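Local coordinates for PA1221 (Pseudomonas aeruginosa, PDB 4DG8), which belongs to the ANL superfamily of AMP-binding enzymes, carries a predicted phosphopantetheine attachment site towards its C-terminal end, and binds adenosine monophosphate, at residues Gly238-Asp241 / Pro242-Arg246. Residues are numbered along the deposited sequence; the frame is centred on the assembly and turned at random.
Sequences GPLD and PGVLR
Asp241 and Val244 meet where an extended run of backbone, Gly238 to Asp241, turns into the first turn of helix 242-250, and the main-chain N of Leu245 donates to Asp241 O at 2.9 Å. This is an N-cap: Asp241 sits just before the helix, and its carboxylate takes the N-H of Val244 in the first turn, OD1 to Val244 N being 2.8 Å. The bond is almost straight, 172° at the hydrogen, and meets OD1 nearly along its C-O axis. What puts the carboxylate there is a chi1 of 63°, which seats CG between the backbone N and the carbonyl carbon of Asp241 and folds OD1 back over the helix start. The partial positive charge of the helix N-terminus probably favours the ionised carboxylate. Next in line comes Pro242, which has no N-H to offer and so suits the first helical position; its ring rests on Leu267 and Leu270 of helix 261-270.

Behind the cap, Val244 turns its side chain toward the incoming loop. Its two methyls divide the work: CG2 lies 3.4 Å from Asp241 OD1, beside the capping bond, while CG1 lies 3.7 Å from Gly238 O, an oxygen that also accepts from the side-chain amide of Asn235. Leu240 and Leu245 both rest on Leu208 of strand 206-209 and on helix 261-270, through Leu263 and Leu267 respectively. Leu240 reaches in with one branch, CD1, which touches Val244 CG1 at 3.9 Å and also approaches Leu245 CB, 4.1 Å from that same Leu240 CD1.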
loop_
_atom_site.group_PDB
_atom_site.type_symbol
_atom_site.label_atom_id
_atom_site.label_comp_id
_atom_site.label_asym_id
_atom_site.label_seq_id
_atom_site.Cartn_x
_atom_site.Cartn_y
_atom_site.Cartn_z
ATOM N N GLY A 238 3.071 -8.017 17.694
ATOM C CA GLY A 238 2.305 -9.133 17.179
ATOM C C GLY A 238 1.220 -8.639 16.239
ATOM O O GLY A 238 1.060 -7.423 16.069
ATOM N N PRO A 239 0.469 -9.577 15.624
ATOM C CA PRO A 239 -0.608 -9.195 14.705
ATOM C C PRO A 239 -1.508 -8.144 15.353
ATOM O O PRO A 239 -1.950 -8.305 16.497
ATOM C CB PRO A 239 -1.385 -10.494 14.513
ATOM C CG PRO A 239 -0.353 -11.606 14.751
ATOM C CD PRO A 239 0.566 -11.039 15.824
ATOM N N LEU A 240 -1.780 -7.070 14.626
ATOM C CA LEU A 240 -2.518 -5.973 15.226
ATOM C C LEU A 240 -3.942 -6.403 15.592
ATOM O O LEU A 240 -4.693 -6.891 14.751
ATOM C CB LEU A 240 -2.536 -4.756 14.306
ATOM C CG LEU A 240 -2.989 -3.492 15.039
ATOM C CD1 LEU A 240 -1.890 -2.997 15.967
ATOM C CD2 LEU A 240 -3.395 -2.408 14.068
ATOM N N ASP A 241 -4.281 -6.219 16.863
ATOM C CA ASP A 241 -5.599 -6.506 17.400
ATOM C C ASP A 241 -5.843 -5.456 18.500
ATOM O O ASP A 241 -5.040 -4.545 18.652
ATOM C CB ASP A 241 -5.695 -7.949 17.935
ATOM C CG ASP A 241 -4.754 -8.218 19.094
ATOM O OD1 ASP A 241 -4.279 -7.255 19.751
ATOM O OD2 ASP A 241 -4.487 -9.416 19.351
ATOM N N PRO A 242 -6.960 -5.552 19.242
ATOM C CA PRO A 242 -7.235 -4.485 20.220
ATOM C C PRO A 242 -6.176 -4.369 21.301
ATOM O O PRO A 242 -5.818 -3.257 21.678
ATOM C CB PRO A 242 -8.554 -4.918 20.853
ATOM C CG PRO A 242 -9.239 -5.734 19.775
ATOM C CD PRO A 242 -8.102 -6.466 19.073
ATOM N N GLY A 243 -5.699 -5.502 21.804
ATOM C CA GLY A 243 -4.701 -5.502 22.854
ATOM C C GLY A 243 -3.389 -4.907 22.381
ATOM O O GLY A 243 -2.835 -4.009 23.025
ATOM N N VAL A 244 -2.894 -5.398 21.248
ATOM C CA VAL A 244 -1.640 -4.894 20.678
ATOM C C VAL A 244 -1.732 -3.393 20.350
ATOM O O VAL A 244 -0.805 -2.640 20.628
ATOM C CB VAL A 244 -1.187 -5.707 19.430
ATOM C CG1 VAL A 244 -0.006 -5.044 18.742
ATOM C CG2 VAL A 244 -0.843 -7.160 19.812
ATOM N N LEU A 245 -2.849 -2.959 19.774
ATOM C CA LEU A 245 -3.034 -1.530 19.494
ATOM C C LEU A 245 -3.017 -0.715 20.788
ATOM O O LEU A 245 -2.339 0.323 20.881
ATOM C CB LEU A 245 -4.345 -1.265 18.733
ATOM C CG LEU A 245 -4.556 0.212 18.371
ATOM C CD1 LEU A 245 -3.327 0.771 17.632
ATOM C CD2 LEU A 245 -5.868 0.449 17.557
ATOM N N ARG A 246 -3.777 -1.188 21.774
ATOM C CA ARG A 246 -3.822 -0.551 23.087
ATOM C C ARG A 246 -2.421 -0.405 23.686
ATOM O O ARG A 246 -2.102 0.613 24.300
ATOM C CB ARG A 246 -4.709 -1.345 24.047
ATOM C CG ARG A 246 -6.196 -0.996 24.000
ATOM C CD ARG A 246 -6.953 -1.872 25.019
ATOM N NE ARG A 246 -8.404 -1.726 24.936
ATOM C CZ ARG A 246 -9.116 -0.850 25.639
ATOM N NH1 ARG A 246 -8.514 -0.024 26.480
ATOM N NH2 ARG A 246 -10.436 -0.789 25.496
#